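Local coordinates for bacterioferritin (Mycobacterium smegmatis str. MC2 155, PDB 3BKN), which probably stores iron, oxidising Fe(2+) with dioxygen at a di-nuclear metal centre and depositing ferric mineral inside a hollow shell of 24 subunits, at residues T16-A21 / A125-H130; A55-D60 / A117-Q122; I93-L98 / Y133-L138. All blocks are in the same frame, centred on the assembly; numbering follows the deposited sequence.

Overall arrangement
All three contacts lie in the four-helix bundle of the ferritin-like fold and share helix 114-144, which enters contact 2 at 117-122, contact 1 at 125-130 and contact 3 at 133-138. Its partners are helices 38-64, 5-34 and 83-110 respectively. Contact 1 lies near the centre of the folded chain, its centre about 11 Å from that of contact 2 and about 9 Å from that of contact 3. Along the chain contact 2 is nested inside the loop closed by contact 1, and contact 3 alternates with both. The other three long helices are thereby gathered round one helix and the metal site. Contacts 1 and 3 share a zinc ion; contact 2 borders the heme.

Contact 1 (T16-A21 / A125-H130); sequences TSELTA and ADEETH. With ZN (zinc ion), chain N; ZN (zinc ion), chain M.
The carboxylates of Glu18 and Glu127 meet at a zinc ion in the bundle core rather than through a bond of their own. Their planes lie 8° apart, nearly coplanar. Glu18 OE1 binds the chain M zinc at 2.0 Å, and Glu127 OE2 takes the same ion, also at 2.0 Å. The other oxygen of Glu18, OE2, stays 2.9 Å from that zinc, outside the bonding distance, and is hydrogen-bonded to Gln14 NE2, so the carboxylate is gripped at both oxygens and its rotation is fixed. Glu127 is instead a bridge, with OE1 bound to the chain N zinc at 1.9 Å. Both glutamates bend at the second torsion (chi2 -73° in Glu18, -77° in Glu127), which lets their carboxylates close on the metals although the helix backbones stay well apart, CA to CA 10.5 Å at this pair. One turn on from Glu127, His130 brings ND1 to the chain N zinc at 2.1 Å, and the carbonyl oxygen of Asp126 lies over one face of its ring, toward the rim. Sharing the chain M zinc brings Glu18 OE1 and Glu127 OE2 near each other. This is the bacterioferritin di-nuclear site that probably oxidises iron, here filled with zinc. Glu51 and His54 of helix 38-64 and Glu94 of helix 83-110 complete the ligand set, Glu51 bridging as well, and Asp126 OD2 holds His54 from the second shell. All four long helices thus converge on the metals, helices 5-34 and 114-144 supplying Glu18, Glu127 and His130.

Contact 2 (A55-D60 / A117-Q122); sequences AETITD and ARLLEQ. With HEM (protoporphyrin IX containing Fe), chain T.
Leu119 and Thr57 make the close part of this helix-helix contact, methyl against methyl. Leu119 puts its CG anti to the backbone N (chi1 171°), which sets CD1 and CD2 beside Thr57, and the two side chains run alongside each other, pointing in opposite senses. Leu119 CD2 lies 3.8 Å from Thr57 CG2, while CD1 is modelled too near the same methyl for its distance to be trusted. Ile58 belongs to this packed side as well, touched through its backbone: Leu119 CD2 lies 4.4 Å from Ile58 CA. The helices are close here, with 7.9 Å between the CA atoms of Ile58 and Leu119. Thr57 turns its methyl to the leucine and keeps OG1 for its own helix, where it is hydrogen-bonded to the carbonyl of Arg53.

Away from this core the contact thins quickly. Leu120 is peripheral and packs on Leu10 of helix 5-34, the helix that also receives the side chain of Ile58, on Gln14 and Glu18. Toward solvent, Thr57 and Leu119 themselves remain partly exposed. The opposite flank of helix 38-64 is busy with other partners: Ala55 CB is 3.9 Å from the heme vinyl carbon CBC, and Glu56 OE1 is 3.4 Å from the heme methyl CMD. Glu56 and Asp60 form salt bridges with a neighbouring subunit, Glu56 to its Arg45 and Lys30, Asp60 to its Lys30.

The chemistry is therefore divided. The side-chain contacts between these two segments are carbon against carbon, joining the helices without fixing their register through directional bonds. Charged groups elsewhere tie the chain to its neighbours in the shell: besides Glu56 and Asp60, the buried Glu121 pairs through OE2 with Arg109 of its own chain and with Arg109 of another subunit.

Contact 3 (I93-L98 / Y133-L138); sequences IEYEVL and YLETQL. With ZN (zinc ion), chain N.
Glu135 runs extended beyond CG (chi2 170°) to present its carboxylate at Tyr95, while in Glu94 the first torsion (chi1 -63°, CG anti to the carbonyl carbon) sets CG beside Leu134 and a bend at the second (chi2 -69°) turns the carboxylate to the metal. Tyr95 OH donates a hydrogen bond to Glu135 OE2. The modelled length of 2.4 Å is very short, and at this resolution the shortness should not be relied on. The oxygen lies at the ring edge, in the plane of the tyrosine. Met1 of a neighbouring subunit packs on Tyr95 and hydrogen-bonds through its N to Glu135 OE1, so both oxygens of this carboxylate are engaged.

Deeper in, Leu134 CD1 touches Glu94 CG at 4.1 Å, the two side chains crossing at about a right angle. Glu94 OE2 binds the chain N zinc at 2.0 Å and is hydrogen-bonded to Tyr25 OH of helix 5-34. The contact thus joins helices 83-110 and 114-144 by a polar outer link and an apolar inner one. Ile131 of helix 114-144 packs on Glu94, Tyr95 and Leu98 of helix 83-110, and Phe87 of helix 83-110 covers Leu134.

Contact 1 (T16-A21 / A125-H130)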
loop_
_atom_site.group_PDB
_atom_site.type_symbol
_atom_site.label_atom_id
_atom_site.label_comp_id
_atom_site.label_asym_id
_atom_site.label_seq_id
_atom_site.Cartn_x
_atom_site.Cartn_y
_atom_site.Cartn_z
ATOM N N THR A 16 20.252 7.531 -49.730
ATOM C CA THR A 16 19.219 7.693 -50.726
ATOM C C THR A 16 18.325 6.482 -50.706
ATOM O O THR A 16 17.096 6.629 -50.750
ATOM C CB THR A 16 19.784 7.941 -52.116
ATOM O OG1 THR A 16 20.397 9.228 -52.115
ATOM C CG2 THR A 16 18.664 7.929 -53.195
ATOM N N SER A 17 18.923 5.295 -50.604
ATOM C CA SER A 17 18.127 4.042 -50.492
ATOM C C SER A 17 17.174 4.032 -49.286
ATOM O O SER A 17 16.000 3.668 -49.449
ATOM C CB SER A 17 18.991 2.781 -50.435
ATOM O OG SER A 17 19.103 2.192 -51.706
ATOM N N GLU A 18 17.653 4.435 -48.101
ATOM C CA GLU A 18 16.748 4.536 -46.968
ATOM C C GLU A 18 15.632 5.571 -47.188
ATOM O O GLU A 18 14.469 5.340 -46.794
ATOM C CB GLU A 18 17.429 4.855 -45.638
ATOM C CG GLU A 18 18.662 4.155 -45.377
ATOM C CD GLU A 18 18.495 2.700 -45.053
ATOM O OE1 GLU A 18 17.384 2.245 -44.733
ATOM O OE2 GLU A 18 19.522 2.004 -45.084
ATOM N N LEU A 19 15.950 6.717 -47.764
ATOM C CA LEU A 19 14.911 7.699 -47.860
ATOM C C LEU A 19 13.867 7.185 -48.806
ATOM O O LEU A 19 12.691 7.524 -48.649
ATOM C CB LEU A 19 15.400 9.037 -48.338
ATOM C CG LEU A 19 16.387 9.647 -47.398
ATOM C CD1 LEU A 19 17.080 10.748 -48.143
ATOM C CD2 LEU A 19 15.716 10.143 -46.173
ATOM N N THR A 20 14.284 6.366 -49.775
ATOM C CA THR A 20 13.358 5.807 -50.748
ATOM C C THR A 20 12.564 4.719 -50.103
ATOM O O THR A 20 11.356 4.657 -50.307
ATOM C CB THR A 20 14.063 5.192 -51.944
ATOM O OG1 THR A 20 14.901 6.169 -52.579
ATOM C CG2 THR A 20 13.040 4.724 -52.926
ATOM N N ALA A 21 13.227 3.857 -49.337
ATOM C CA ALA A 21 12.502 2.836 -48.573
ATOM C C ALA A 21 11.471 3.449 -47.590
ATOM O O ALA A 21 10.369 2.948 -47.477
ATOM C CB ALA A 21 13.435 1.856 -47.876
ATOM N N ALA A 125 22.532 -6.329 -41.614
ATOM C CA ALA A 125 21.827 -7.356 -40.861
ATOM C C ALA A 125 20.313 -7.057 -40.776
ATOM O O ALA A 125 19.490 -7.944 -41.065
ATOM C CB ALA A 125 22.436 -7.529 -39.510
ATOM N N ASP A 126 19.943 -5.820 -40.422
ATOM C CA ASP A 126 18.538 -5.434 -40.424
ATOM C C ASP A 126 17.920 -5.691 -41.818
ATOM O O ASP A 126 16.887 -6.326 -41.925
ATOM C CB ASP A 126 18.314 -3.987 -39.955
ATOM C CG ASP A 126 18.754 -3.730 -38.469
ATOM O OD1 ASP A 126 19.279 -4.607 -37.738
ATOM O OD2 ASP A 126 18.581 -2.586 -38.011
ATOM N N GLU A 127 18.561 -5.270 -42.895
ATOM C CA GLU A 127 17.938 -5.511 -44.195
ATOM C C GLU A 127 17.843 -6.983 -44.571
ATOM O O GLU A 127 16.937 -7.355 -45.288
ATOM C CB GLU A 127 18.543 -4.679 -45.337
ATOM C CG GLU A 127 18.984 -3.310 -44.956
ATOM C CD GLU A 127 17.858 -2.322 -44.819
ATOM O OE1 GLU A 127 16.780 -2.723 -44.336
ATOM O OE2 GLU A 127 18.052 -1.125 -45.170
ATOM N N GLU A 128 18.760 -7.816 -44.094
ATOM C CA GLU A 128 18.687 -9.254 -44.403
ATOM C C GLU A 128 17.467 -9.814 -43.693
ATOM O O GLU A 128 16.760 -10.650 -44.227
ATOM C CB GLU A 128 19.951 -9.998 -43.998
ATOM C CG GLU A 128 21.149 -9.723 -44.883
ATOM C CD GLU A 128 22.391 -10.610 -44.581
ATOM O OE1 GLU A 128 22.227 -11.811 -44.251
ATOM O OE2 GLU A 128 23.552 -10.134 -44.718
ATOM N N THR A 129 17.166 -9.304 -42.515
ATOM C CA THR A 129 15.966 -9.716 -41.832
ATOM C C THR A 129 14.661 -9.309 -42.562
ATOM O O THR A 129 13.710 -10.105 -42.610
ATOM C CB THR A 129 16.038 -9.273 -40.354
ATOM O OG1 THR A 129 17.028 -10.084 -39.714
ATOM C CG2 THR A 129 14.705 -9.451 -39.614
ATOM N N HIS A 130 14.632 -8.109 -43.145
ATOM C CA HIS A 130 13.498 -7.675 -43.943
ATOM C C HIS A 130 13.373 -8.607 -45.125
ATOM O O HIS A 130 12.282 -9.063 -45.420
ATOM C CB HIS A 130 13.593 -6.219 -44.439
ATOM C CG HIS A 130 13.491 -5.165 -43.362
ATOM N ND1 HIS A 130 13.696 -3.815 -43.615
ATOM C CD2 HIS A 130 13.247 -5.255 -42.025
ATOM C CE1 HIS A 130 13.568 -3.123 -42.491
ATOM N NE2 HIS A 130 13.308 -3.973 -41.508
HETATM ZN ZN ZN N . 14.932 -2.547 -44.802
HETATM ZN ZN ZN M . 17.341 0.383 -44.133
#

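Contact 2 (A55-D60 / A117-Q122)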
loop_
_atom_site.group_PDB
_atom_site.type_symbol
_atom_site.label_atom_id
_atom_site.label_comp_id
_atom_site.label_asym_id
_atom_site.label_seq_id
_atom_site.Cartn_x
_atom_site.Cartn_y
_atom_site.Cartn_z
ATOM N N ALA A 55 18.014 5.957 -41.921
ATOM C CA ALA A 55 18.302 7.271 -42.456
ATOM C C ALA A 55 18.954 8.151 -41.379
ATOM O O ALA A 55 19.945 8.825 -41.651
ATOM C CB ALA A 55 17.040 7.939 -43.031
ATOM N N GLU A 56 18.436 8.120 -40.154
ATOM C CA GLU A 56 18.951 9.036 -39.143
ATOM C C GLU A 56 20.388 8.637 -38.735
ATOM O O GLU A 56 21.273 9.470 -38.724
ATOM C CB GLU A 56 18.002 9.164 -37.963
ATOM C CG GLU A 56 18.635 9.829 -36.741
ATOM C CD GLU A 56 17.606 10.113 -35.661
ATOM O OE1 GLU A 56 16.771 9.219 -35.376
ATOM O OE2 GLU A 56 17.600 11.244 -35.128
ATOM N N THR A 57 20.612 7.360 -38.441
ATOM C CA THR A 57 21.959 6.853 -38.151
ATOM C C THR A 57 22.993 7.240 -39.236
ATOM O O THR A 57 24.055 7.757 -38.929
ATOM C CB THR A 57 21.945 5.313 -37.995
ATOM O OG1 THR A 57 21.015 4.959 -36.976
ATOM C CG2 THR A 57 23.233 4.855 -37.533
ATOM N N ILE A 58 22.672 6.981 -40.502
ATOM C CA ILE A 58 23.540 7.359 -41.593
ATOM C C ILE A 58 23.791 8.880 -41.626
ATOM O O ILE A 58 24.927 9.306 -41.775
ATOM C CB ILE A 58 23.021 6.822 -42.966
ATOM C CG1 ILE A 58 23.183 5.291 -43.056
ATOM C CG2 ILE A 58 23.767 7.464 -44.164
ATOM C CD1 ILE A 58 22.154 4.612 -44.039
ATOM N N THR A 59 22.740 9.688 -41.479
ATOM C CA THR A 59 22.888 11.138 -41.474
ATOM C C THR A 59 23.914 11.572 -40.412
ATOM O O THR A 59 24.856 12.299 -40.733
ATOM C CB THR A 59 21.544 11.835 -41.250
ATOM O OG1 THR A 59 20.608 11.367 -42.223
ATOM C CG2 THR A 59 21.680 13.342 -41.334
ATOM N N ASP A 60 23.755 11.105 -39.174
ATOM C CA ASP A 60 24.690 11.395 -38.084
ATOM C C ASP A 60 26.149 11.119 -38.445
ATOM O O ASP A 60 27.037 11.979 -38.255
ATOM C CB ASP A 60 24.313 10.640 -36.829
ATOM C CG ASP A 60 23.374 11.441 -35.941
ATOM O OD1 ASP A 60 23.725 12.621 -35.532
ATOM O OD2 ASP A 60 22.276 10.896 -35.626
ATOM N N ALA A 117 32.060 1.008 -41.179
ATOM C CA ALA A 117 31.847 -0.333 -41.675
ATOM C C ALA A 117 30.883 -1.038 -40.735
ATOM O O ALA A 117 29.947 -1.694 -41.194
ATOM C CB ALA A 117 33.147 -1.058 -41.791
ATOM N N ARG A 118 31.089 -0.857 -39.427
ATOM C CA ARG A 118 30.225 -1.436 -38.410
ATOM C C ARG A 118 28.827 -0.873 -38.478
ATOM O O ARG A 118 27.865 -1.596 -38.263
ATOM C CB ARG A 118 30.766 -1.210 -37.003
ATOM C CG ARG A 118 31.882 -2.149 -36.623
ATOM C CD ARG A 118 32.617 -1.633 -35.372
ATOM N NE ARG A 118 31.896 -2.000 -34.137
ATOM C CZ ARG A 118 31.411 -1.121 -33.252
ATOM N NH1 ARG A 118 31.575 0.210 -33.416
ATOM N NH2 ARG A 118 30.780 -1.582 -32.182
ATOM N N LEU A 119 28.711 0.417 -38.739
ATOM C CA LEU A 119 27.411 1.009 -38.929
ATOM C C LEU A 119 26.691 0.315 -40.107
ATOM O O LEU A 119 25.547 -0.100 -40.000
ATOM C CB LEU A 119 27.540 2.503 -39.168
ATOM C CG LEU A 119 26.233 3.163 -39.596
ATOM C CD1 LEU A 119 25.180 2.789 -38.531
ATOM C CD2 LEU A 119 26.371 4.654 -39.690
ATOM N N LEU A 120 27.380 0.127 -41.217
ATOM C CA LEU A 120 26.762 -0.514 -42.336
ATOM C C LEU A 120 26.523 -2.016 -42.133
ATOM O O LEU A 120 25.581 -2.593 -42.668
ATOM C CB LEU A 120 27.553 -0.206 -43.597
ATOM C CG LEU A 120 27.579 1.283 -43.991
ATOM C CD1 LEU A 120 28.634 1.440 -45.033
ATOM C CD2 LEU A 120 26.254 1.756 -44.533
ATOM N N GLU A 121 27.362 -2.655 -41.341
ATOM C CA GLU A 121 27.161 -4.048 -41.005
ATOM C C GLU A 121 25.861 -4.217 -40.241
ATOM O O GLU A 121 25.112 -5.158 -40.497
ATOM C CB GLU A 121 28.326 -4.536 -40.176
ATOM C CG GLU A 121 29.545 -4.884 -40.974
ATOM C CD GLU A 121 30.739 -5.049 -40.078
ATOM O OE1 GLU A 121 30.524 -5.220 -38.851
ATOM O OE2 GLU A 121 31.897 -4.975 -40.575
ATOM N N GLN A 122 25.577 -3.304 -39.308
ATOM C CA GLN A 122 24.284 -3.297 -38.579
ATOM C C GLN A 122 23.091 -3.090 -39.524
ATOM O O GLN A 122 22.107 -3.827 -39.448
ATOM C CB GLN A 122 24.282 -2.294 -37.413
ATOM C CG GLN A 122 24.330 -3.006 -36.013
ATOM C CD GLN A 122 25.468 -2.468 -35.121
ATOM O OE1 GLN A 122 25.421 -1.332 -34.629
ATOM N NE2 GLN A 122 26.495 -3.289 -34.919
HETATM C CHA HEM T . 8.442 9.198 -36.917
HETATM C CHB HEM T . 5.886 9.661 -41.035
HETATM C CHC HEM T . 9.986 10.675 -43.379
HETATM C CHD HEM T . 12.603 10.059 -39.325
HETATM C C1A HEM T . 7.309 9.286 -37.841
HETATM C C2A HEM T . 5.934 9.095 -37.393
HETATM C C3A HEM T . 5.185 9.235 -38.629
HETATM C C4A HEM T . 6.224 9.484 -39.627
HETATM C CMA HEM T . 3.709 9.144 -38.845
HETATM C CAA HEM T . 5.431 8.834 -36.004
HETATM C CBA HEM T . 6.202 9.739 -35.053
HETATM C CGA HEM T . 5.311 10.587 -34.178
HETATM O O1A HEM T . 4.782 11.605 -34.666
HETATM O O2A HEM T . 5.154 10.250 -32.987
HETATM C C1B HEM T . 6.811 9.967 -42.111
HETATM C C2B HEM T . 6.344 10.208 -43.477
HETATM C C3B HEM T . 7.619 10.505 -44.092
HETATM C C4B HEM T . 8.579 10.423 -43.115
HETATM C CMB HEM T . 4.960 10.162 -44.044
HETATM C CAB HEM T . 7.831 10.825 -45.513
HETATM C CBB HEM T . 8.588 10.045 -46.261
HETATM C C1C HEM T . 11.124 10.632 -42.479
HETATM C C2C HEM T . 12.489 10.919 -42.941
HETATM C C3C HEM T . 13.258 10.744 -41.735
HETATM C C4C HEM T . 12.267 10.380 -40.711
HETATM C CMC HEM T . 13.029 11.300 -44.279
HETATM C CAC HEM T . 14.720 10.920 -41.672
HETATM C CBC HEM T . 15.364 10.493 -40.626
HETATM C C1D HEM T . 11.657 9.717 -38.270
HETATM C C2D HEM T . 12.090 9.481 -36.908
HETATM C C3D HEM T . 10.819 9.240 -36.242
HETATM C C4D HEM T . 9.875 9.351 -37.226
HETATM C CMD HEM T . 13.493 9.497 -36.368
HETATM C CAD HEM T . 10.589 8.916 -34.801
HETATM C CBD HEM T . 11.568 7.823 -34.410
HETATM C CGD HEM T . 10.876 6.525 -34.094
HETATM O O1D HEM T . 11.193 5.514 -34.744
HETATM O O2D HEM T . 10.029 6.510 -33.188
HETATM N NA HEM T . 7.475 9.505 -39.153
HETATM N NB HEM T . 8.127 10.108 -41.915
HETATM N NC HEM T . 11.005 10.319 -41.188
HETATM N ND HEM T . 10.334 9.654 -38.449
HETATM FE FE HEM T . 9.238 9.867 -40.175
#

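Contact 3 (I93-L98 / Y133-L138)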
loop_
_atom_site.group_PDB
_atom_site.type_symbol
_atom_site.label_atom_id
_atom_site.label_comp_id
_atom_site.label_asym_id
_atom_site.label_seq_id
_atom_site.Cartn_x
_atom_site.Cartn_y
_atom_site.Cartn_z
ATOM N N ILE A 93 13.988 -3.379 -53.473
ATOM C CA ILE A 93 14.944 -2.458 -52.883
ATOM C C ILE A 93 15.838 -3.014 -51.768
ATOM O O ILE A 93 16.962 -2.522 -51.577
ATOM C CB ILE A 93 14.411 -1.081 -52.462
ATOM C CG1 ILE A 93 13.138 -1.174 -51.690
ATOM C CG2 ILE A 93 14.276 -0.115 -53.689
ATOM C CD1 ILE A 93 12.638 0.233 -51.417
ATOM N N GLU A 94 15.361 -4.012 -51.028
ATOM C CA GLU A 94 16.217 -4.616 -50.035
ATOM C C GLU A 94 17.374 -5.309 -50.720
ATOM O O GLU A 94 18.504 -5.203 -50.243
ATOM C CB GLU A 94 15.450 -5.538 -49.107
ATOM C CG GLU A 94 14.393 -4.828 -48.290
ATOM C CD GLU A 94 14.965 -3.896 -47.233
ATOM O OE1 GLU A 94 16.209 -3.741 -47.109
ATOM O OE2 GLU A 94 14.159 -3.288 -46.506
ATOM N N TYR A 95 17.117 -5.956 -51.859
ATOM C CA TYR A 95 18.187 -6.602 -52.633
ATOM C C TYR A 95 19.180 -5.607 -53.171
ATOM O O TYR A 95 20.377 -5.907 -53.215
ATOM C CB TYR A 95 17.669 -7.485 -53.761
ATOM C CG TYR A 95 17.424 -8.857 -53.264
ATOM C CD1 TYR A 95 18.464 -9.595 -52.662
ATOM C CD2 TYR A 95 16.174 -9.445 -53.361
ATOM C CE1 TYR A 95 18.251 -10.907 -52.172
ATOM C CE2 TYR A 95 15.938 -10.759 -52.865
ATOM C CZ TYR A 95 16.981 -11.469 -52.276
ATOM O OH TYR A 95 16.771 -12.732 -51.793
ATOM N N GLU A 96 18.714 -4.421 -53.580
ATOM C CA GLU A 96 19.662 -3.392 -54.019
ATOM C C GLU A 96 20.551 -2.961 -52.871
ATOM O O GLU A 96 21.734 -2.701 -53.091
ATOM C CB GLU A 96 18.994 -2.195 -54.655
ATOM C CG GLU A 96 18.374 -2.582 -55.973
ATOM C CD GLU A 96 17.404 -1.547 -56.525
ATOM O OE1 GLU A 96 16.735 -0.828 -55.722
ATOM O OE2 GLU A 96 17.322 -1.494 -57.779
ATOM N N VAL A 97 20.007 -2.929 -51.657
ATOM C CA VAL A 97 20.812 -2.595 -50.511
ATOM C C VAL A 97 21.935 -3.626 -50.285
ATOM O O VAL A 97 23.093 -3.245 -50.133
ATOM C CB VAL A 97 19.942 -2.307 -49.292
ATOM C CG1 VAL A 97 20.789 -2.235 -48.039
ATOM C CG2 VAL A 97 19.193 -0.991 -49.531
ATOM N N LEU A 98 21.610 -4.914 -50.314
ATOM C CA LEU A 98 22.648 -5.944 -50.331
ATOM C C LEU A 98 23.725 -5.738 -51.398
ATOM O O LEU A 98 24.892 -5.781 -51.084
ATOM C CB LEU A 98 22.025 -7.319 -50.530
ATOM C CG LEU A 98 21.855 -8.176 -49.298
ATOM C CD1 LEU A 98 20.844 -7.535 -48.356
ATOM C CD2 LEU A 98 21.408 -9.539 -49.720
ATOM N N TYR A 133 11.791 -11.842 -44.042
ATOM C CA TYR A 133 10.363 -11.697 -43.820
ATOM C C TYR A 133 9.605 -11.697 -45.160
ATOM O O TYR A 133 8.651 -12.447 -45.352
ATOM C CB TYR A 133 10.074 -10.456 -42.984
ATOM C CG TYR A 133 8.635 -10.023 -43.095
ATOM C CD1 TYR A 133 7.602 -10.778 -42.509
ATOM C CD2 TYR A 133 8.288 -8.875 -43.839
ATOM C CE1 TYR A 133 6.256 -10.358 -42.621
ATOM C CE2 TYR A 133 6.962 -8.456 -43.951
ATOM C CZ TYR A 133 5.954 -9.200 -43.351
ATOM O OH TYR A 133 4.655 -8.805 -43.532
ATOM N N LEU A 134 10.088 -10.889 -46.097
ATOM C CA LEU A 134 9.453 -10.667 -47.396
ATOM C C LEU A 134 9.409 -11.921 -48.216
ATOM O O LEU A 134 8.365 -12.249 -48.792
ATOM C CB LEU A 134 10.199 -9.610 -48.184
ATOM C CG LEU A 134 10.132 -8.179 -47.630
ATOM C CD1 LEU A 134 11.167 -7.307 -48.303
ATOM C CD2 LEU A 134 8.739 -7.614 -47.809
ATOM N N GLU A 135 10.525 -12.652 -48.246
ATOM C CA GLU A 135 10.604 -13.877 -49.010
ATOM C C GLU A 135 9.699 -14.939 -48.432
ATOM O O GLU A 135 9.140 -15.736 -49.179
ATOM C CB GLU A 135 12.024 -14.379 -49.011
ATOM C CG GLU A 135 12.818 -13.910 -50.174
ATOM C CD GLU A 135 14.295 -14.233 -50.024
ATOM O OE1 GLU A 135 14.757 -14.489 -48.889
ATOM O OE2 GLU A 135 15.013 -14.195 -51.043
ATOM N N THR A 136 9.575 -14.954 -47.095
ATOM C CA THR A 136 8.712 -15.903 -46.401
ATOM C C THR A 136 7.258 -15.580 -46.742
ATOM O O THR A 136 6.483 -16.489 -47.028
ATOM C CB THR A 136 8.942 -15.871 -44.837
ATOM O OG1 THR A 136 10.316 -16.134 -44.527
ATOM C CG2 THR A 136 8.078 -16.914 -44.117
ATOM N N GLN A 137 6.878 -14.300 -46.725
ATOM C CA GLN A 137 5.495 -13.955 -47.101
ATOM C C GLN A 137 5.124 -14.410 -48.524
ATOM O O GLN A 137 4.032 -14.993 -48.730
ATOM C CB GLN A 137 5.180 -12.474 -46.873
ATOM C CG GLN A 137 5.492 -12.017 -45.481
ATOM C CD GLN A 137 5.096 -13.072 -44.428
ATOM O OE1 GLN A 137 3.965 -13.561 -44.377
ATOM N NE2 GLN A 137 6.043 -13.427 -43.600
ATOM N N LEU A 138 6.032 -14.207 -49.485
ATOM C CA LEU A 138 5.788 -14.617 -50.864
ATOM C C LEU A 138 5.603 -16.088 -50.978
ATOM O O LEU A 138 4.744 -16.549 -51.731
ATOM C CB LEU A 138 6.911 -14.170 -51.794
ATOM C CG LEU A 138 6.873 -12.674 -52.120
ATOM C CD1 LEU A 138 8.213 -12.300 -52.715
ATOM C CD2 LEU A 138 5.671 -12.284 -53.036
HETATM ZN ZN ZN N . 14.932 -2.547 -44.802
#